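Local coordinates for protein N-formylglutamate amidohydrolase (Ralstonia eutropha, PDB 2Q7S) that binds a zinc ion and probably acts as a hydrolase of the N-formylglutamate amidohydrolase family, at residues Phe41-Leu50 with Pro126-Val134; Gly196-Glu204 with Gln232-Pro240. All coordinates share one frame; numbering follows the deposited sequence.

Overall arrangement
From the N terminus, the chain leaves strand 26-30, passes through Phe-41-Leu-50 and returns 76 residues later at Pro-126-Val-134, where contact 1 closes a long excursion made mostly of loop. Helix 134-163 starts at the last residue of that segment, right after the N-cap Thr-133, so contact 1 ties the loop before the short helix 47-50, together with Leu-50 within it, to the approach to the long helix. Contact 2 opens only afterwards: Gly-196-Glu-204 follows strand 193-196, and Gln-232-Pro-240 meets it after helix 205-217 and strand 222-224. The two closures run in series, neither nesting nor crossing. The centres of contact 1 and contact 2 are about 33 Å apart.

Contact 1 of 2, residues Phe41-Leu50 with Pro126-Val134; sequences FGAVVAPERL and PIYDRKLTV
Ile-127 overlaps four apolar side chains of Phe-41-Leu-50 through separate branches. Its CG1 meets Leu-50 CD2 at 3.7 Å, and Val-45 CG1 lies a little farther from the same atom. The other branch, CG2, is anti to the backbone N; this directs it to Ala-43 CB, 3.9 Å away, and to the Phe-41 ring. That methyl also covers one face of the Tyr-128 ring, with Leu-132 CD2 over the opposite face, so the phenol is clamped flat between two aliphatic groups. Phe-41 and Tyr-128 cross at about a right angle, Phe-41 CE1 coming 3.2 Å from Tyr-128 OH; the hydroxyl itself hydrogen-bonds to Arg-140. At the edge of the tyrosine ring, Gly-42 O lies 3.3 Å from Tyr-128 CD1. Beyond it, the edge of the Arg-130 guanidinium faces the carbonyl oxygens of Phe-41 and Gly-42 at longer range, while its charge is paired with Glu-136. One backbone hydrogen bond joins the segments, Val-44 N to Ile-127 O at 2.8 Å, with an N-H...O angle of 152°. On the outer side, Val-44 CG1 packs 3.4 Å from Asp-129 CB. With a single backbone bond and mostly apolar side-chain packing, this is loop-to-loop packing away from the zinc site, joining the loop before helix 47-50, and Leu-50 within that helix, to the N-terminal approach of helix 134-163.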
ATOM      1  N   PHE A  41       7.166   8.281 -19.150  1.00 31.29           N
ATOM      2  CA  PHE A  41       7.932   8.498 -17.923  1.00 31.40           C
ATOM      3  C   PHE A  41       8.957   9.617 -18.120  1.00 30.72           C
ATOM      4  O   PHE A  41       9.002  10.565 -17.348  1.00 30.77           O
ATOM      5  CB  PHE A  41       8.622   7.178 -17.494  1.00 32.87           C
ATOM      6  CG  PHE A  41       8.761   7.010 -16.002  1.00 32.45           C
ATOM      7  CD1 PHE A  41       9.228   8.043 -15.204  1.00 27.32           C
ATOM      8  CD2 PHE A  41       8.412   5.810 -15.398  1.00 36.19           C
ATOM      9  CE1 PHE A  41       9.371   7.888 -13.859  1.00 30.97           C
ATOM     10  CE2 PHE A  41       8.542   5.645 -14.028  1.00 40.86           C
ATOM     11  CZ  PHE A  41       9.031   6.689 -13.262  1.00 39.52           C
ATOM     12  N   GLY A  42       9.778   9.514 -19.167  1.00 32.65           N
ATOM     13  CA  GLY A  42      10.802  10.530 -19.442  1.00 33.15           C
ATOM     14  C   GLY A  42      11.853  10.687 -18.342  1.00 32.60           C
ATOM     15  O   GLY A  42      12.293  11.805 -18.046  1.00 33.15           O
ATOM     16  N   ALA A  43      12.240   9.562 -17.739  1.00 31.53           N
ATOM     17  CA  ALA A  43      13.264   9.535 -16.702  1.00 30.68           C
ATOM     18  C   ALA A  43      14.638   9.469 -17.368  1.00 30.85           C
ATOM     19  O   ALA A  43      14.746   9.050 -18.525  1.00 30.92           O
ATOM     20  CB  ALA A  43      13.061   8.336 -15.823  1.00 28.58           C
ATOM     21  N   VAL A  44      15.680   9.899 -16.658  1.00 31.20           N
ATOM     22  CA  VAL A  44      17.066   9.691 -17.127  1.00 31.47           C
ATOM     23  C   VAL A  44      17.735   8.466 -16.464  1.00 31.60           C
ATOM     24  O   VAL A  44      18.853   8.094 -16.818  1.00 30.58           O
ATOM     25  CB  VAL A  44      17.934  10.954 -16.929  1.00 30.63           C
ATOM     26  CG1 VAL A  44      17.349  12.119 -17.721  1.00 26.64           C
ATOM     27  CG2 VAL A  44      18.056  11.302 -15.449  1.00 30.99           C
ATOM     28  N   VAL A  45      17.040   7.835 -15.521  1.00 33.58           N
ATOM     29  CA  VAL A  45      17.575   6.695 -14.767  1.00 34.96           C
ATOM     30  C   VAL A  45      17.018   5.380 -15.340  1.00 38.51           C
ATOM     31  O   VAL A  45      15.881   5.330 -15.815  1.00 40.06           O
ATOM     32  CB  VAL A  45      17.269   6.846 -13.249  1.00 35.40           C
ATOM     33  CG1 VAL A  45      15.767   6.972 -13.008  1.00 33.81           C
ATOM     34  CG2 VAL A  45      17.837   5.700 -12.446  1.00 36.17           C
ATOM     35  N   ALA A  46      17.838   4.327 -15.318  1.00 42.10           N
ATOM     36  CA  ALA A  46      17.468   3.043 -15.921  1.00 43.34           C
ATOM     37  C   ALA A  46      16.331   2.426 -15.125  1.00 44.83           C
ATOM     38  O   ALA A  46      16.329   2.502 -13.893  1.00 44.76           O
ATOM     39  CB  ALA A  46      18.676   2.090 -15.961  1.00 43.98           C
ATOM     40  N   PRO A  47      15.362   1.791 -15.812  1.00 45.85           N
ATOM     41  CA  PRO A  47      14.173   1.297 -15.087  1.00 43.72           C
ATOM     42  C   PRO A  47      14.583   0.299 -14.001  1.00 40.92           C
ATOM     43  O   PRO A  47      13.944   0.236 -12.953  1.00 39.50           O
ATOM     44  CB  PRO A  47      13.322   0.633 -16.184  1.00 44.71           C
ATOM     45  CG  PRO A  47      14.310   0.332 -17.312  1.00 46.35           C
ATOM     46  CD  PRO A  47      15.335   1.444 -17.247  1.00 47.27           C
ATOM     47  N   GLU A  48      15.671  -0.436 -14.248  1.00 36.87           N
ATOM     48  CA  GLU A  48      16.267  -1.317 -13.237  1.00 35.29           C
ATOM     49  C   GLU A  48      16.574  -0.610 -11.911  1.00 32.20           C
ATOM     50  O   GLU A  48      16.605  -1.259 -10.868  1.00 33.65           O
ATOM     51  CB  GLU A  48      17.549  -1.970 -13.764  1.00 35.56           C
ATOM     52  CG  GLU A  48      18.538  -0.992 -14.403  1.00 35.46           C
ATOM     53  CD  GLU A  48      19.935  -1.562 -14.544  1.00 38.00           C
ATOM     54  OE1 GLU A  48      20.081  -2.803 -14.454  1.00 35.57           O
ATOM     55  OE2 GLU A  48      20.882  -0.752 -14.746  1.00 32.03           O
ATOM     56  N   ARG A  49      16.818   0.700 -11.954  1.00 27.46           N
ATOM     57  CA  ARG A  49      17.043   1.488 -10.743  1.00 26.92           C
ATOM     58  C   ARG A  49      15.746   1.873 -10.043  1.00 28.32           C
ATOM     59  O   ARG A  49      15.718   2.019  -8.819  1.00 31.00           O
ATOM     60  CB  ARG A  49      17.821   2.746 -11.088  1.00 26.01           C
ATOM     61  CG  ARG A  49      19.224   2.457 -11.565  1.00 30.76           C
ATOM     62  CD  ARG A  49      20.246   2.854 -10.518  1.00 36.31           C
ATOM     63  NE  ARG A  49      19.945   2.329  -9.171  1.00 38.82           N
ATOM     64  CZ  ARG A  49      20.228   2.969  -8.026  1.00 39.57           C
ATOM     65  NH1 ARG A  49      20.798   4.189  -8.025  1.00 32.09           N
ATOM     66  NH2 ARG A  49      19.925   2.397  -6.864  1.00 36.37           N
ATOM     67  N   LEU A  50      14.684   2.022 -10.835  1.00 28.45           N
ATOM     68  CA  LEU A  50      13.344   2.441 -10.371  1.00 28.62           C
ATOM     69  C   LEU A  50      12.555   1.302  -9.708  1.00 29.36           C
ATOM     70  O   LEU A  50      11.826   1.515  -8.733  1.00 29.13           O
ATOM     71  CB  LEU A  50      12.554   2.975 -11.570  1.00 28.74           C
ATOM     72  CG  LEU A  50      13.179   4.183 -12.286  1.00 31.17           C
ATOM     73  CD1 LEU A  50      12.451   4.523 -13.608  1.00 28.55           C
ATOM     74  CD2 LEU A  50      13.213   5.379 -11.349  1.00 26.34           C
ATOM     75  N   PRO A 126      18.635  10.924  -8.288  1.00 24.88           N
ATOM     76  CA  PRO A 126      17.768  11.641  -9.239  1.00 26.08           C
ATOM     77  C   PRO A 126      17.061  10.706 -10.225  1.00 28.16           C
ATOM     78  O   PRO A 126      17.672   9.722 -10.673  1.00 27.22           O
ATOM     79  CB  PRO A 126      18.716  12.610  -9.976  1.00 27.03           C
ATOM     80  CG  PRO A 126      19.977  12.683  -9.148  1.00 26.93           C
ATOM     81  CD  PRO A 126      20.044  11.390  -8.334  1.00 26.14           C
ATOM     82  N   ILE A 127      15.785  11.021 -10.539  1.00 26.05           N
ATOM     83  CA  ILE A 127      15.003  10.330 -11.572  1.00 25.55           C
ATOM     84  C   ILE A 127      14.973  11.083 -12.934  1.00 25.20           C
ATOM     85  O   ILE A 127      14.919  10.433 -13.983  1.00 26.63           O
ATOM     86  CB  ILE A 127      13.533   9.995 -11.047  1.00 26.27           C
ATOM     87  CG1 ILE A 127      13.596   8.847 -10.032  1.00 27.85           C
ATOM     88  CG2 ILE A 127      12.610   9.607 -12.188  1.00 23.94           C
ATOM     89  CD1 ILE A 127      12.385   8.664  -9.180  1.00 22.85           C
ATOM     90  N   TYR A 128      15.004  12.425 -12.938  1.00 25.62           N
ATOM     91  CA  TYR A 128      14.844  13.215 -14.185  1.00 26.48           C
ATOM     92  C   TYR A 128      15.990  14.255 -14.360  1.00 25.96           C
ATOM     93  O   TYR A 128      16.654  14.639 -13.389  1.00 22.65           O
ATOM     94  CB  TYR A 128      13.501  13.978 -14.217  1.00 26.85           C
ATOM     95  CG  TYR A 128      12.263  13.171 -13.886  1.00 24.81           C
ATOM     96  CD1 TYR A 128      11.642  12.393 -14.852  1.00 24.33           C
ATOM     97  CD2 TYR A 128      11.707  13.202 -12.608  1.00 28.23           C
ATOM     98  CE1 TYR A 128      10.520  11.650 -14.563  1.00 24.05           C
ATOM     99  CE2 TYR A 128      10.573  12.456 -12.301  1.00 26.90           C
ATOM    100  CZ  TYR A 128       9.985  11.679 -13.290  1.00 24.47           C
ATOM    101  OH  TYR A 128       8.861  10.943 -13.010  1.00 26.36           O
ATOM    102  N   ASP A 129      16.184  14.739 -15.583  1.00 26.36           N
ATOM    103  CA  ASP A 129      17.221  15.765 -15.829  1.00 28.13           C
ATOM    104  C   ASP A 129      16.594  17.153 -15.995  1.00 29.80           C
ATOM    105  O   ASP A 129      17.213  18.089 -16.554  1.00 28.43           O
ATOM    106  CB  ASP A 129      18.100  15.375 -17.023  1.00 29.90           C
ATOM    107  CG  ASP A 129      17.401  15.529 -18.386  1.00 34.06           C
ATOM    108  OD1 ASP A 129      16.151  15.563 -18.466  1.00 27.25           O
ATOM    109  OD2 ASP A 129      18.145  15.606 -19.393  1.00 39.11           O
ATOM    110  N   ARG A 130      15.370  17.274 -15.468  1.00 28.84           N
ATOM    111  CA  ARG A 130      14.504  18.400 -15.721  1.00 29.93           C
ATOM    112  C   ARG A 130      13.375  18.415 -14.682  1.00 27.44           C
ATOM    113  O   ARG A 130      13.142  17.421 -13.970  1.00 28.14           O
ATOM    114  CB  ARG A 130      13.888  18.259 -17.114  1.00 29.52           C
ATOM    115  CG  ARG A 130      12.888  17.132 -17.116  1.00 35.94           C
ATOM    116  CD  ARG A 130      12.344  16.733 -18.458  1.00 37.33           C
ATOM    117  NE  ARG A 130      11.533  15.538 -18.220  1.00 43.52           N
ATOM    118  CZ  ARG A 130      10.284  15.569 -17.756  1.00 47.15           C
ATOM    119  NH1 ARG A 130       9.690  16.740 -17.518  1.00 44.00           N
ATOM    120  NH2 ARG A 130       9.618  14.429 -17.545  1.00 43.89           N
ATOM    121  N   LYS A 131      12.677  19.543 -14.629  1.00 24.81           N
ATOM    122  CA  LYS A 131      11.478  19.701 -13.816  1.00 24.39           C
ATOM    123  C   LYS A 131      10.257  19.267 -14.606  1.00 23.28           C
ATOM    124  O   LYS A 131      10.151  19.539 -15.798  1.00 22.71           O
ATOM    125  CB  LYS A 131      11.330  21.156 -13.371  1.00 24.43           C
ATOM    126  CG  LYS A 131      12.364  21.558 -12.346  1.00 26.99           C
ATOM    127  CD  LYS A 131      12.260  22.995 -11.975  1.00 27.64           C
ATOM    128  CE  LYS A 131      13.077  23.297 -10.708  1.00 34.61           C
ATOM    129  NZ  LYS A 131      12.356  24.320  -9.867  1.00 39.81           N
ATOM    130  N   LEU A 132       9.322  18.597 -13.938  1.00 20.89           N
ATOM    131  CA  LEU A 132       8.113  18.114 -14.598  1.00 19.14           C
ATOM    132  C   LEU A 132       7.169  19.278 -14.790  1.00 16.26           C
ATOM    133  O   LEU A 132       7.175  20.241 -14.024  1.00 16.99           O
ATOM    134  CB  LEU A 132       7.453  16.963 -13.817  1.00 20.20           C
ATOM    135  CG  LEU A 132       8.406  15.902 -13.241  1.00 19.56           C
ATOM    136  CD1 LEU A 132       7.610  14.725 -12.753  1.00 19.57           C
ATOM    137  CD2 LEU A 132       9.425  15.444 -14.240  1.00 28.57           C
ATOM    138  N   THR A 133       6.401  19.250 -15.859  1.00 14.53           N
ATOM    139  CA  THR A 133       5.471  20.348 -16.084  1.00 15.23           C
ATOM    140  C   THR A 133       4.259  20.143 -15.168  1.00 15.79           C
ATOM    141  O   THR A 133       3.984  19.012 -14.709  1.00 17.85           O
ATOM    142  CB  THR A 133       5.038  20.491 -17.556  1.00 14.24           C
ATOM    143  OG1 THR A 133       4.258  19.359 -17.922  1.00 12.78           O
ATOM    144  CG2 THR A 133       6.261  20.632 -18.492  1.00 15.68           C
ATOM    145  N   VAL A 134       3.541  21.223 -14.891  1.00 15.12           N
ATOM    146  CA  VAL A 134       2.259  21.112 -14.182  1.00 14.38           C
ATOM    147  C   VAL A 134       1.323  20.153 -14.948  1.00 13.86           C
ATOM    148  O   VAL A 134       0.793  19.188 -14.381  1.00 13.02           O
ATOM    149  CB  VAL A 134       1.650  22.493 -13.938  1.00 16.21           C
ATOM    150  CG1 VAL A 134       0.151  22.410 -13.499  1.00 13.24           C
ATOM    151  CG2 VAL A 134       2.446  23.208 -12.890  1.00 13.84           C
TER

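Contact 2 of 2, residues Gly196-Glu204 with Gln232-Pro240; sequences GDRDGTTCE and QLIAQIGRP
Thr-202 packs on the short helix 233-237, beside the mixed sheet of what is probably a zinc-exopeptidase-like fold. Its CG2 lies 3.4 Å from Ile-234 O, and its OG1 is 3.5 Å from Ile-234 CG2. The hydroxyl's polar partner is Ser-246 O on strand 244-252, which probably helps hold the rotation that turns the methyl to the helix. Just past the helix, Gly-238 and Thr-202 exchange CA-H...O contacts in both directions; the shorter sets Gly-238 CA 3.1 Å from Thr-202 O. Pro-240 then lays its ring along the loop backbone, CG 3.4 Å from Thr-202 C. At the other end, Arg-198 bends at its second and third torsions (-82° and -71°), and Ala-235 CB sits over one guanidinium face, offset toward the rim. Its NH2 makes a weak hydrogen bond to Gln-232 OE1, 3.2 Å with an N-H...O angle of 128°, the guanidinium and amide planes nearly perpendicular, whereas NH1 goes to Gly-230 O. Ile-234 carries the contact inward, its side chain about 6 Å from that of the zinc ligand His-172. Farther out, Asp-197 OD1 accepts from Gly-200 N in an Asx motif and also from Asn-225 ND2, while Asp-197 O accepts from both Thr-201 N and Thr-202 N.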
ATOM      1  N   GLY A 196       0.680  -0.446  10.852  1.00 16.35           N
ATOM      2  CA  GLY A 196       0.484   0.969  11.117  1.00 17.48           C
ATOM      3  C   GLY A 196      -0.996   1.294  11.228  1.00 17.39           C
ATOM      4  O   GLY A 196      -1.776   1.019  10.325  1.00 15.21           O
ATOM      5  N   ASP A 197      -1.360   1.898  12.360  1.00 17.24           N
ATOM      6  CA  ASP A 197      -2.718   2.333  12.606  1.00 16.99           C
ATOM      7  C   ASP A 197      -2.704   3.707  13.313  1.00 18.58           C
ATOM      8  O   ASP A 197      -3.615   4.036  14.086  1.00 17.14           O
ATOM      9  CB  ASP A 197      -3.437   1.240  13.397  1.00 19.36           C
ATOM     10  CG  ASP A 197      -2.824   1.018  14.841  1.00 20.17           C
ATOM     11  OD1 ASP A 197      -1.860   1.714  15.257  1.00 20.12           O
ATOM     12  OD2 ASP A 197      -3.368   0.183  15.594  1.00 28.15           O
ATOM     13  N   ARG A 198      -1.659   4.497  13.029  1.00 17.41           N
ATOM     14  CA  ARG A 198      -1.488   5.879  13.531  1.00 18.96           C
ATOM     15  C   ARG A 198      -1.595   5.853  15.040  1.00 17.27           C
ATOM     16  O   ARG A 198      -2.479   6.455  15.610  1.00 19.20           O
ATOM     17  CB  ARG A 198      -2.520   6.854  12.888  1.00 21.13           C
ATOM     18  CG  ARG A 198      -2.571   6.753  11.360  1.00 27.72           C
ATOM     19  CD  ARG A 198      -1.493   7.529  10.691  1.00 29.96           C
ATOM     20  NE  ARG A 198      -1.773   8.939  10.848  1.00 31.85           N
ATOM     21  CZ  ARG A 198      -1.398   9.905  10.027  1.00 28.85           C
ATOM     22  NH1 ARG A 198      -0.666   9.673   8.939  1.00 24.50           N
ATOM     23  NH2 ARG A 198      -1.765  11.139  10.320  1.00 36.50           N
ATOM     24  N   ASP A 199      -0.699   5.072  15.646  1.00 17.21           N
ATOM     25  CA  ASP A 199      -0.636   4.793  17.091  1.00 19.43           C
ATOM     26  C   ASP A 199      -1.956   4.408  17.745  1.00 19.13           C
ATOM     27  O   ASP A 199      -2.329   4.938  18.792  1.00 16.97           O
ATOM     28  CB  ASP A 199      -0.011   5.970  17.820  1.00 17.61           C
ATOM     29  CG  ASP A 199       1.399   6.275  17.342  1.00 24.35           C
ATOM     30  OD1 ASP A 199       2.215   5.318  17.226  1.00 27.59           O
ATOM     31  OD2 ASP A 199       1.693   7.488  17.129  1.00 27.52           O
ATOM     32  N   GLY A 200      -2.646   3.458  17.128  1.00 16.45           N
ATOM     33  CA  GLY A 200      -3.827   2.889  17.718  1.00 18.48           C
ATOM     34  C   GLY A 200      -5.119   3.647  17.503  1.00 18.45           C
ATOM     35  O   GLY A 200      -6.037   3.479  18.299  1.00 20.61           O
ATOM     36  N   THR A 201      -5.210   4.460  16.447  1.00 18.89           N
ATOM     37  CA  THR A 201      -6.393   5.330  16.222  1.00 19.01           C
ATOM     38  C   THR A 201      -7.260   5.014  14.987  1.00 19.11           C
ATOM     39  O   THR A 201      -8.394   5.475  14.891  1.00 21.08           O
ATOM     40  CB  THR A 201      -5.993   6.835  16.155  1.00 20.96           C
ATOM     41  OG1 THR A 201      -5.021   7.018  15.141  1.00 18.68           O
ATOM     42  CG2 THR A 201      -5.394   7.348  17.520  1.00  9.94           C
ATOM     43  N   THR A 202      -6.762   4.246  14.041  1.00 18.45           N
ATOM     44  CA  THR A 202      -7.488   4.068  12.766  1.00 17.50           C
ATOM     45  C   THR A 202      -8.161   2.727  12.592  1.00 18.45           C
ATOM     46  O   THR A 202      -8.953   2.536  11.652  1.00 18.18           O
ATOM     47  CB  THR A 202      -6.529   4.190  11.597  1.00 18.18           C
ATOM     48  OG1 THR A 202      -5.562   3.129  11.694  1.00 16.29           O
ATOM     49  CG2 THR A 202      -5.858   5.579  11.599  1.00 13.00           C
ATOM     50  N   CYS A 203      -7.804   1.785  13.456  1.00 19.39           N
ATOM     51  CA  CYS A 203      -8.398   0.457  13.478  1.00 17.67           C
ATOM     52  C   CYS A 203      -8.837   0.090  14.916  1.00 20.71           C
ATOM     53  O   CYS A 203      -8.145   0.350  15.911  1.00 19.00           O
ATOM     54  CB  CYS A 203      -7.388  -0.552  13.003  1.00 16.54           C
ATOM     55  SG  CYS A 203      -8.071  -2.124  12.548  1.00 18.49           S
ATOM     56  N   GLU A 204      -9.999  -0.533  15.011  1.00 23.27           N
ATOM     57  CA  GLU A 204     -10.439  -1.057  16.259  1.00 23.17           C
ATOM     58  C   GLU A 204      -9.428  -2.124  16.713  1.00 21.37           C
ATOM     59  O   GLU A 204      -8.880  -2.894  15.905  1.00 18.78           O
ATOM     60  CB  GLU A 204     -11.861  -1.580  16.134  1.00 25.46           C
ATOM     61  CG  GLU A 204     -12.053  -2.597  15.055  1.00 24.48           C
ATOM     62  CD  GLU A 204     -11.962  -3.996  15.522  1.00 28.05           C
ATOM     63  OE1 GLU A 204     -12.041  -4.224  16.729  1.00 31.18           O
ATOM     64  OE2 GLU A 204     -11.816  -4.890  14.662  1.00 38.46           O
ATOM     65  N   GLN A 232      -1.540   8.589   5.663  1.00 21.66           N
ATOM     66  CA  GLN A 232      -2.545   9.692   5.803  1.00 21.11           C
ATOM     67  C   GLN A 232      -3.858   9.198   5.263  1.00 16.65           C
ATOM     68  O   GLN A 232      -4.896   9.394   5.887  1.00 16.48           O
ATOM     69  CB  GLN A 232      -2.173  11.027   5.132  1.00 24.96           C
ATOM     70  CG  GLN A 232      -3.226  12.176   5.299  1.00 26.23           C
ATOM     71  CD  GLN A 232      -3.557  12.538   6.782  1.00 39.84           C
ATOM     72  OE1 GLN A 232      -2.648  12.689   7.608  1.00 36.42           O
ATOM     73  NE2 GLN A 232      -4.864  12.695   7.104  1.00 38.15           N
ATOM     74  N   LEU A 233      -3.802   8.503   4.134  1.00 14.63           N
ATOM     75  CA  LEU A 233      -4.950   7.728   3.681  1.00 14.73           C
ATOM     76  C   LEU A 233      -5.565   6.912   4.853  1.00 12.96           C
ATOM     77  O   LEU A 233      -6.769   6.861   5.011  1.00 11.64           O
ATOM     78  CB  LEU A 233      -4.576   6.819   2.479  1.00 14.85           C
ATOM     79  CG  LEU A 233      -5.721   5.979   1.967  1.00 15.04           C
ATOM     80  CD1 LEU A 233      -6.910   6.880   1.423  1.00 15.91           C
ATOM     81  CD2 LEU A 233      -5.224   5.003   0.948  1.00 15.23           C
ATOM     82  N   ILE A 234      -4.727   6.343   5.708  1.00  9.61           N
ATOM     83  CA  ILE A 234      -5.175   5.448   6.785  1.00 14.28           C
ATOM     84  C   ILE A 234      -5.975   6.205   7.840  1.00 13.79           C
ATOM     85  O   ILE A 234      -6.959   5.696   8.340  1.00 16.85           O
ATOM     86  CB  ILE A 234      -3.961   4.715   7.465  1.00 16.93           C
ATOM     87  CG1 ILE A 234      -2.992   4.117   6.414  1.00 11.95           C
ATOM     88  CG2 ILE A 234      -4.421   3.717   8.486  1.00 15.56           C
ATOM     89  CD1 ILE A 234      -3.667   3.048   5.425  1.00 11.87           C
ATOM     90  N   ALA A 235      -5.550   7.438   8.141  1.00 13.97           N
ATOM     91  CA  ALA A 235      -6.243   8.338   9.067  1.00 13.07           C
ATOM     92  C   ALA A 235      -7.611   8.774   8.501  1.00 16.79           C
ATOM     93  O   ALA A 235      -8.554   9.029   9.259  1.00 17.23           O
ATOM     94  CB  ALA A 235      -5.400   9.538   9.343  1.00  9.85           C
ATOM     95  N   GLN A 236      -7.700   8.868   7.172  1.00 15.82           N
ATOM     96  CA  GLN A 236      -8.895   9.336   6.495  1.00 17.17           C
ATOM     97  C   GLN A 236      -9.931   8.264   6.390  1.00 17.09           C
ATOM     98  O   GLN A 236     -11.121   8.540   6.515  1.00 17.50           O
ATOM     99  CB  GLN A 236      -8.541   9.759   5.080  1.00 19.63           C
ATOM    100  CG  GLN A 236      -7.776  11.024   5.053  1.00 27.37           C
ATOM    101  CD  GLN A 236      -7.421  11.427   3.674  1.00 38.16           C
ATOM    102  OE1 GLN A 236      -7.352  10.580   2.753  1.00 35.25           O
ATOM    103  NE2 GLN A 236      -7.190  12.731   3.495  1.00 26.75           N
ATOM    104  N   ILE A 237      -9.475   7.047   6.104  1.00 17.67           N
ATOM    105  CA  ILE A 237     -10.379   5.891   5.976  1.00 17.04           C
ATOM    106  C   ILE A 237     -10.764   5.352   7.378  1.00 19.44           C
ATOM    107  O   ILE A 237     -11.960   5.164   7.682  1.00 18.36           O
ATOM    108  CB  ILE A 237      -9.801   4.811   5.084  1.00 19.72           C
ATOM    109  CG1 ILE A 237      -9.765   5.266   3.628  1.00 17.49           C
ATOM    110  CG2 ILE A 237     -10.631   3.498   5.158  1.00 18.26           C
ATOM    111  CD1 ILE A 237      -9.060   4.252   2.702  1.00 14.97           C
ATOM    112  N   GLY A 238      -9.758   5.187   8.233  1.00 20.21           N
ATOM    113  CA  GLY A 238      -9.939   4.585   9.549  1.00 19.38           C
ATOM    114  C   GLY A 238     -10.431   5.534  10.595  1.00 22.13           C
ATOM    115  O   GLY A 238      -9.653   6.314  11.149  1.00 23.28           O
ATOM    116  N   ARG A 239     -11.735   5.476  10.861  1.00 22.64           N
ATOM    117  CA  ARG A 239     -12.334   6.200  11.971  1.00 21.45           C
ATOM    118  C   ARG A 239     -13.202   5.218  12.757  1.00 18.29           C
ATOM    119  O   ARG A 239     -14.427   5.163  12.570  1.00 17.63           O
ATOM    120  CB  ARG A 239     -13.174   7.348  11.435  1.00 21.94           C
ATOM    121  CG  ARG A 239     -12.416   8.278  10.500  1.00 25.95           C
ATOM    122  CD  ARG A 239     -13.372   9.076   9.677  1.00 27.89           C
ATOM    123  NE  ARG A 239     -13.457   8.567   8.338  1.00 33.36           N
ATOM    124  CZ  ARG A 239     -14.545   8.556   7.584  1.00 27.96           C
ATOM    125  NH1 ARG A 239     -15.704   9.006   8.013  1.00 25.43           N
ATOM    126  NH2 ARG A 239     -14.458   8.067   6.376  1.00 33.64           N
ATOM    127  N   PRO A 240     -12.577   4.427  13.639  1.00 15.77           N
ATOM    128  CA  PRO A 240     -13.299   3.329  14.254  1.00 16.76           C
ATOM    129  C   PRO A 240     -14.591   3.665  15.009  1.00 17.57           C
ATOM    130  O   PRO A 240     -15.435   2.791  15.159  1.00 20.53           O
ATOM    131  CB  PRO A 240     -12.253   2.702  15.169  1.00 15.40           C
ATOM    132  CG  PRO A 240     -10.966   3.084  14.558  1.00 15.27           C
ATOM    133  CD  PRO A 240     -11.186   4.469  14.105  1.00 18.43           C
TER